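Local coordinates for protein putative amidohydrolase/peptidase (Burkholderia cenocepacia, PDB 4WJB) that probably hydrolyses non-peptide carbon-nitrogen bonds in linear amidines as a zinc-dependent member of the peptidase M20 family, at residues 172-176 / 177-181; 158-161 / 162-166; 22-25 / 26-29; 400-403 / 404-407. One frame throughout, in Å; residues are numbered along the deposited sequence.

Contact 1: 172-176 / 177-181; sequences AGRTI and GEELE
Thr-175 and Glu-178 form a capping box that opens helix 176-183. In one direction, Glu-178 N donates to Thr-175 OG1 at 3.0 Å. The return bond runs from Thr-175 N to Glu-178 OE1, 3.1 Å long and nearly straight at 173°, although the N-H meets the oxygen from above the carboxylate plane. A chi1 of 72° turns OG1, between the backbone N and the carbonyl carbon of Thr-175, toward Glu-178 N.

Arg-174, Glu-178 and Glu-179 add a salt-bridge network. Glu-178 OE1 also lies over a face of the Arg-174 guanidinium, 3.5 Å from NH1; no N-H points at it, so this salt bridge rests on charge alone. Glu-179 OE2 instead sits near the guanidinium plane, in a salt bridge 3.5 Å from Arg-174 NE. Glu-179 OE2 accepts a hydrogen bond at 2.7 Å from a water that also bonds weakly with Arg-174 NE. The carboxylate of Glu-179 is held mainly from outside, by Arg-145, with Arg-182 as a further salt-bridge partner of OE1.

Apolar contact lies on the buried side, where Ile-176 packs on Phe-146 and runs alongside Leu-180. There the methyl carbon CG2 of Ile-176 meets CD1 of Leu-180 at 3.8 Å.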
# COMPACT_ATOMS: atom_id res chain seq x y z
N ALA A 172 22.04 -22.10 -10.07
CA ALA A 172 23.16 -22.47 -10.92
C ALA A 172 22.75 -23.47 -12.00
O ALA A 172 23.56 -23.85 -12.85
CB ALA A 172 24.30 -23.03 -10.08
N GLY A 173 21.49 -23.90 -11.97
CA GLY A 173 20.98 -24.83 -12.97
C GLY A 173 21.22 -26.27 -12.59
O GLY A 173 21.09 -27.19 -13.41
N ARG A 174 21.58 -26.48 -11.33
CA ARG A 174 21.89 -27.81 -10.85
C ARG A 174 20.68 -28.41 -10.15
O ARG A 174 20.03 -27.74 -9.34
CB ARG A 174 23.10 -27.75 -9.93
CG ARG A 174 24.34 -27.22 -10.62
CD ARG A 174 24.95 -28.29 -11.52
NE ARG A 174 25.54 -29.35 -10.71
CZ ARG A 174 25.91 -30.54 -11.17
NH1 ARG A 174 25.76 -30.84 -12.45
NH2 ARG A 174 26.44 -31.42 -10.33
N THR A 175 20.38 -29.66 -10.47
CA THR A 175 19.22 -30.34 -9.89
C THR A 175 19.55 -31.04 -8.58
O THR A 175 20.72 -31.29 -8.26
CB THR A 175 18.63 -31.38 -10.86
OG1 THR A 175 19.51 -32.51 -10.95
CG2 THR A 175 18.42 -30.78 -12.24
N ILE A 176 18.51 -31.35 -7.81
CA ILE A 176 18.66 -32.07 -6.56
C ILE A 176 19.32 -33.42 -6.81
O ILE A 176 20.23 -33.83 -6.08
CB ILE A 176 17.30 -32.25 -5.85
CG1 ILE A 176 16.91 -30.96 -5.12
CG2 ILE A 176 17.33 -33.43 -4.87
CD1 ILE A 176 15.60 -31.04 -4.35
N GLY A 177 18.89 -34.09 -7.87
CA GLY A 177 19.48 -35.36 -8.26
C GLY A 177 20.98 -35.24 -8.52
O GLY A 177 21.76 -36.06 -8.05
N GLU A 178 21.37 -34.20 -9.25
CA GLU A 178 22.77 -34.00 -9.58
C GLU A 178 23.60 -33.71 -8.33
O GLU A 178 24.70 -34.24 -8.17
CB GLU A 178 22.93 -32.88 -10.61
CG GLU A 178 22.47 -33.30 -12.01
CD GLU A 178 22.19 -32.14 -12.94
OE1 GLU A 178 22.31 -30.97 -12.52
OE2 GLU A 178 21.86 -32.40 -14.11
N GLU A 179 23.05 -32.90 -7.43
CA GLU A 179 23.76 -32.53 -6.22
C GLU A 179 23.85 -33.70 -5.23
O GLU A 179 24.86 -33.84 -4.52
CB GLU A 179 23.09 -31.32 -5.56
CG GLU A 179 23.38 -30.01 -6.28
CD GLU A 179 24.86 -29.65 -6.26
OE1 GLU A 179 25.32 -29.07 -5.26
OE2 GLU A 179 25.57 -29.96 -7.24
N LEU A 180 22.81 -34.53 -5.18
CA LEU A 180 22.85 -35.75 -4.38
C LEU A 180 24.02 -36.63 -4.82
O LEU A 180 24.75 -37.17 -3.99
CB LEU A 180 21.53 -36.51 -4.50
CG LEU A 180 20.33 -35.94 -3.74
CD1 LEU A 180 19.06 -36.73 -4.03
CD2 LEU A 180 20.62 -35.90 -2.24
N GLU A 181 24.18 -36.76 -6.13
CA GLU A 181 25.26 -37.59 -6.67
C GLU A 181 26.62 -36.99 -6.33
O GLU A 181 27.56 -37.71 -6.00
CB GLU A 181 25.10 -37.75 -8.18
CG GLU A 181 26.06 -38.75 -8.80
CD GLU A 181 25.85 -38.91 -10.29
OE1 GLU A 181 24.93 -38.26 -10.83
OE2 GLU A 181 26.59 -39.70 -10.92
O HOH W 1 26.96 -27.78 -7.95

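Contact 2: 158-161 / 162-166; sequences GVYT and LEYGL
The rings of Tyr-160 and Tyr-164 lie nearly parallel, their planes 21° apart, but slid so far that they barely overlap; the centroids are 5.0 Å from each other. Over one face of the Tyr-160 ring comes Tyr-164 CE2, which stands 3.5 Å from Tyr-160 CD1. Seen from the Tyr-164 ring, that same Tyr-160 CD1 approaches obliquely. The opposite face of Tyr-160 is covered by Val-159 CG1, 3.7 Å above the ring plane and over its centre, a fuller cover than the one Tyr-164 gives. The contact runs along one flank of each ring: CD1 and CE1 of Tyr-160 meet CD2 and CE2 of Tyr-164, and Tyr-160 CB also approaches CD2. Tyr-164 swings back over the preceding loop because its CG is anti to its own N (chi1 -179°). Arg-168, one turn further on, makes a cation-pi contact with the Tyr-164 ring.

In sequence between the two tyrosines, Thr-161 is the N-cap of helix 162-167. Its OG1 accepts from Tyr-164 N at 2.9 Å, and its carbonyl O receives Gly-165 N at 3.0 Å, the first i to i+4 bond of the new helix. Three residues earlier, Gly-158 ends helix 151-157 in a Schellman motif; its positive phi of 86° is a conformation glycine adopts readily. Residues 158-161 connect helix 151-157 to helix 162-167 within the M20 family region. Tyr-160 also packs on Val-151 and Val-155 of the helix just ended, and on Tyr-375 of helix 372-376.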
# COMPACT_ATOMS: atom_id res chain seq x y z
N GLY A 158 4.08 -38.96 -0.70
CA GLY A 158 3.16 -38.98 -1.82
C GLY A 158 2.71 -37.60 -2.28
O GLY A 158 1.86 -37.49 -3.16
N VAL A 159 3.27 -36.55 -1.69
CA VAL A 159 2.94 -35.19 -2.10
C VAL A 159 3.51 -34.91 -3.49
O VAL A 159 2.86 -34.30 -4.33
CB VAL A 159 3.47 -34.14 -1.11
CG1 VAL A 159 3.04 -32.72 -1.54
CG2 VAL A 159 2.97 -34.45 0.29
N TYR A 160 4.74 -35.38 -3.72
CA TYR A 160 5.42 -35.15 -4.98
C TYR A 160 5.96 -36.45 -5.55
O TYR A 160 6.26 -37.38 -4.80
CB TYR A 160 6.58 -34.15 -4.81
CG TYR A 160 6.19 -32.81 -4.23
CD1 TYR A 160 5.37 -31.94 -4.93
CD2 TYR A 160 6.67 -32.41 -2.99
CE1 TYR A 160 5.02 -30.70 -4.41
CE2 TYR A 160 6.33 -31.17 -2.46
CZ TYR A 160 5.50 -30.33 -3.17
OH TYR A 160 5.16 -29.10 -2.65
N THR A 161 6.10 -36.52 -6.87
CA THR A 161 6.74 -37.67 -7.49
C THR A 161 8.25 -37.59 -7.27
O THR A 161 8.79 -36.52 -7.01
CB THR A 161 6.47 -37.74 -9.01
OG1 THR A 161 7.13 -36.66 -9.66
CG2 THR A 161 4.98 -37.70 -9.29
N LEU A 162 8.92 -38.73 -7.38
CA LEU A 162 10.37 -38.77 -7.30
C LEU A 162 10.99 -37.97 -8.44
O LEU A 162 11.99 -37.28 -8.24
CB LEU A 162 10.88 -40.22 -7.31
CG LEU A 162 12.39 -40.43 -7.29
CD1 LEU A 162 13.00 -39.84 -6.02
CD2 LEU A 162 12.75 -41.91 -7.43
N GLU A 163 10.41 -38.07 -9.63
CA GLU A 163 10.89 -37.32 -10.79
C GLU A 163 10.85 -35.82 -10.51
O GLU A 163 11.78 -35.08 -10.85
CB GLU A 163 10.06 -37.64 -12.04
CG GLU A 163 10.56 -36.97 -13.31
CD GLU A 163 9.81 -37.41 -14.56
OE1 GLU A 163 8.56 -37.28 -14.58
OE2 GLU A 163 10.46 -37.90 -15.51
N TYR A 164 9.77 -35.37 -9.88
CA TYR A 164 9.62 -33.96 -9.52
C TYR A 164 10.68 -33.55 -8.50
O TYR A 164 11.34 -32.52 -8.65
CB TYR A 164 8.22 -33.69 -8.98
CG TYR A 164 7.98 -32.25 -8.60
CD1 TYR A 164 7.61 -31.31 -9.56
CD2 TYR A 164 8.12 -31.82 -7.29
CE1 TYR A 164 7.38 -29.98 -9.21
CE2 TYR A 164 7.90 -30.50 -6.93
CZ TYR A 164 7.53 -29.59 -7.90
OH TYR A 164 7.32 -28.28 -7.54
N GLY A 165 10.85 -34.36 -7.46
CA GLY A 165 11.79 -34.05 -6.40
C GLY A 165 13.22 -33.96 -6.90
O GLY A 165 13.97 -33.07 -6.50
N LEU A 166 13.60 -34.87 -7.79
CA LEU A 166 14.98 -34.94 -8.25
C LEU A 166 15.32 -33.85 -9.25
O LEU A 166 16.49 -33.53 -9.45
CB LEU A 166 15.26 -36.31 -8.88
CG LEU A 166 15.32 -37.50 -7.92
CD1 LEU A 166 15.43 -38.81 -8.70
CD2 LEU A 166 16.49 -37.36 -6.96

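Contact 3: 22-25 / 26-29; sequences DRLW and ASLE
Ala-26 N donates to Asp-22 O at 2.9 Å, the first of four successive i to i+4 backbone bonds that establish helix 21-31 as regular alpha through this stretch. Ala-26 CB is 3.4 Å from Asp-22 O, and close to Arg-23 O as well.

Ser-27 adds a side-chain bond to its backbone one. With chi1 at 76° its hydroxyl folds back over the preceding turn, and OG donates to Leu-24 O at 2.7 Å. That carbonyl oxygen is also the acceptor for Leu-28 N, at 3.1 Å. Both donors reach it from the same face of the carbonyl plane. The bond from OG gives the buried Ser-27 hydroxyl a partner within the helix.

Leu-28 points its CB toward the preceding turn. Its CD1 branch is the part that touches, 4.2 Å from Leu-24 CG and slightly further from the six-membered ring of Trp-25, a loose apolar contact.

Glu-29 closes the segment. Its CG lies 3.6 Å from Trp-25 NE1, and the bend at chi2 (-69°) brings the carboxylate back toward the indole, its plane 3° from that of the ring. The approach to the ring is oblique, and Glu-29 OE2 stays 3.8 Å from NE1.

Around the helix, Leu-24, Ser-27 and Leu-28 face helix 109-124, where Arg-23 forms salt bridges with Asp-124 and Glu-117. Leu-24 also meets helix 403-421 at Ala-410, and Trp-25 packs there on Pro-403 and Ala-406.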
# COMPACT_ATOMS: atom_id res chain seq x y z
N ASP A 22 23.70 -32.60 28.85
CA ASP A 22 25.00 -32.04 28.51
C ASP A 22 25.53 -32.63 27.20
O ASP A 22 26.14 -31.93 26.39
CB ASP A 22 26.00 -32.27 29.64
CG ASP A 22 25.59 -31.58 30.92
OD1 ASP A 22 24.99 -30.49 30.84
OD2 ASP A 22 25.84 -32.14 32.01
N ARG A 23 25.31 -33.93 27.01
CA ARG A 23 25.72 -34.63 25.79
C ARG A 23 24.96 -34.08 24.59
O ARG A 23 25.55 -33.77 23.54
CB ARG A 23 25.49 -36.14 25.94
CG ARG A 23 25.94 -36.98 24.75
CD ARG A 23 25.88 -38.46 25.10
NE ARG A 23 24.52 -38.91 25.40
CZ ARG A 23 24.22 -40.04 26.03
NH1 ARG A 23 25.18 -40.86 26.44
NH2 ARG A 23 22.95 -40.35 26.26
N LEU A 24 23.64 -33.96 24.73
CA LEU A 24 22.81 -33.40 23.68
C LEU A 24 23.25 -31.98 23.34
O LEU A 24 23.32 -31.60 22.17
CB LEU A 24 21.34 -33.42 24.09
CG LEU A 24 20.40 -32.59 23.21
CD1 LEU A 24 20.20 -33.25 21.85
CD2 LEU A 24 19.07 -32.41 23.92
N TRP A 25 23.55 -31.19 24.37
CA TRP A 25 23.95 -29.80 24.16
C TRP A 25 25.29 -29.73 23.44
O TRP A 25 25.48 -28.90 22.55
CB TRP A 25 24.04 -29.05 25.49
CG TRP A 25 24.23 -27.58 25.32
CD1 TRP A 25 25.39 -26.87 25.43
CD2 TRP A 25 23.21 -26.63 24.98
NE1 TRP A 25 25.15 -25.53 25.19
CE2 TRP A 25 23.82 -25.36 24.92
CE3 TRP A 25 21.83 -26.73 24.74
CZ2 TRP A 25 23.11 -24.20 24.62
CZ3 TRP A 25 21.13 -25.57 24.44
CH2 TRP A 25 21.77 -24.33 24.38
N ALA A 26 26.21 -30.60 23.82
CA ALA A 26 27.51 -30.67 23.17
C ALA A 26 27.37 -31.00 21.68
O ALA A 26 28.07 -30.43 20.84
CB ALA A 26 28.40 -31.69 23.87
N SER A 27 26.44 -31.89 21.35
CA SER A 27 26.23 -32.28 19.96
C SER A 27 25.66 -31.10 19.15
O SER A 27 25.99 -30.93 17.98
CB SER A 27 25.31 -33.50 19.85
OG SER A 27 23.95 -33.17 20.08
N LEU A 28 24.82 -30.29 19.78
CA LEU A 28 24.26 -29.11 19.13
C LEU A 28 25.32 -28.03 18.90
O LEU A 28 25.37 -27.41 17.84
CB LEU A 28 23.10 -28.55 19.96
CG LEU A 28 21.83 -29.40 19.94
CD1 LEU A 28 20.90 -29.03 21.09
CD2 LEU A 28 21.12 -29.27 18.60
N GLU A 29 26.17 -27.81 19.91
CA GLU A 29 27.27 -26.85 19.78
C GLU A 29 28.23 -27.27 18.66
O GLU A 29 28.67 -26.44 17.86
CB GLU A 29 28.02 -26.71 21.10
CG GLU A 29 27.21 -26.08 22.23
CD GLU A 29 26.92 -24.60 22.00
OE1 GLU A 29 27.85 -23.79 22.13
OE2 GLU A 29 25.75 -24.26 21.68

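Contact 4: 400-403 / 404-407; sequences AITP and EWAT
Trp-405 lays one face of its indole against Thr-402, the N-cap residue of helix 403-421, which is the last helix of the M20 chain. From CB, 3.5 Å from Thr-402 OG1, the side chain turns with CG anti to its carbonyl carbon (chi1 -63°). This carries the ring back past the start of the helix. CG itself is the carbon nearest the hydroxyl, with OG1 at 3.2 Å, over the ring face but offset toward its rim. Further out, the six-membered ring receives Thr-402 CG2 in a CH-pi contact, 4.0 Å from the centroid and only 8° from the ring normal. At its flank CE3 meets the backbone, 3.6 Å from Thr-402 N, and passes Ile-401 CA. Pro-388 also touches the indole.

The same hydroxyl therefore has two roles: besides covering the ring, OG1 accepts from Trp-405 N in a nearly straight capping bond (3.1 Å, 169°). The regular turn then starts with hydrogen bonds from Ala-406 N to Thr-402 O and from Thr-407 N to Pro-403 O. Ile-401, whose side chain is about 9 Å from that of the zinc ligand Asp-107, packs against this turn. Its CD1 lies 3.7 Å from Ala-406 CB.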
# COMPACT_ATOMS: atom_id res chain seq x y z
N ALA A 400 17.35 -18.93 19.53
CA ALA A 400 17.95 -19.59 20.69
C ALA A 400 16.96 -20.36 21.55
O ALA A 400 15.80 -19.97 21.71
CB ALA A 400 18.67 -18.55 21.54
N ILE A 401 17.44 -21.47 22.11
CA ILE A 401 16.76 -22.17 23.19
C ILE A 401 17.74 -22.32 24.36
O ILE A 401 18.95 -22.18 24.20
CB ILE A 401 16.25 -23.55 22.76
CG1 ILE A 401 17.42 -24.49 22.44
CG2 ILE A 401 15.28 -23.42 21.58
CD1 ILE A 401 17.00 -25.85 21.94
N THR A 402 17.20 -22.60 25.55
CA THR A 402 18.03 -22.86 26.72
C THR A 402 18.38 -24.35 26.79
O THR A 402 17.67 -25.18 26.23
CB THR A 402 17.32 -22.44 28.01
OG1 THR A 402 16.22 -23.34 28.24
CG2 THR A 402 16.79 -21.01 27.90
N PRO A 403 19.49 -24.69 27.47
CA PRO A 403 19.79 -26.10 27.74
C PRO A 403 18.62 -26.84 28.39
O PRO A 403 18.35 -27.99 28.04
CB PRO A 403 20.99 -26.02 28.69
CG PRO A 403 21.67 -24.74 28.31
CD PRO A 403 20.57 -23.79 27.91
N GLU A 404 17.94 -26.19 29.32
CA GLU A 404 16.80 -26.78 30.02
C GLU A 404 15.70 -27.19 29.04
O GLU A 404 15.21 -28.31 29.08
CB GLU A 404 16.25 -25.80 31.06
CG GLU A 404 17.13 -25.64 32.29
CD GLU A 404 18.50 -25.05 31.97
OE1 GLU A 404 18.60 -24.24 31.02
OE2 GLU A 404 19.48 -25.40 32.66
N TRP A 405 15.34 -26.27 28.14
CA TRP A 405 14.35 -26.56 27.11
C TRP A 405 14.82 -27.66 26.16
O TRP A 405 14.05 -28.54 25.80
CB TRP A 405 14.03 -25.30 26.29
CG TRP A 405 13.41 -24.19 27.08
CD1 TRP A 405 12.86 -24.27 28.33
CD2 TRP A 405 13.27 -22.83 26.67
NE1 TRP A 405 12.39 -23.04 28.72
CE2 TRP A 405 12.63 -22.13 27.72
CE3 TRP A 405 13.62 -22.13 25.51
CZ2 TRP A 405 12.34 -20.77 27.64
CZ3 TRP A 405 13.34 -20.78 25.44
CH2 TRP A 405 12.70 -20.11 26.50
N ALA A 406 16.09 -27.59 25.75
CA ALA A 406 16.64 -28.58 24.84
C ALA A 406 16.53 -29.98 25.44
O ALA A 406 16.09 -30.92 24.77
CB ALA A 406 18.08 -28.26 24.51
N THR A 407 16.92 -30.10 26.71
CA THR A 407 16.87 -31.37 27.43
C THR A 407 15.44 -31.88 27.60
O THR A 407 15.17 -33.07 27.46
CB THR A 407 17.53 -31.23 28.82
OG1 THR A 407 18.92 -30.89 28.65
CG2 THR A 407 17.43 -32.53 29.61

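In the fold
From the N terminus, contact 3 comes first, wholly within helix 21-31. Contact 2 follows at the turn into helix 162-167, contact 1 at the entry to helix 176-183, and contact 4 at the entry to helix 403-421. All four are local and in series, so none nests in or crosses another; they meet only through tertiary contacts. Contacts 1 and 2 meet where Leu-166 O probably accepts a hydrogen bond from Gly-177 N, tying two successive helices. Contacts 3 and 4, with centres 10 Å apart, join the first and last helices of the chain, Leu-24 CD2 lying 3.4 Å from Ala-406 O. Contacts 2 and 4 lie on opposite sides of the chain's centre.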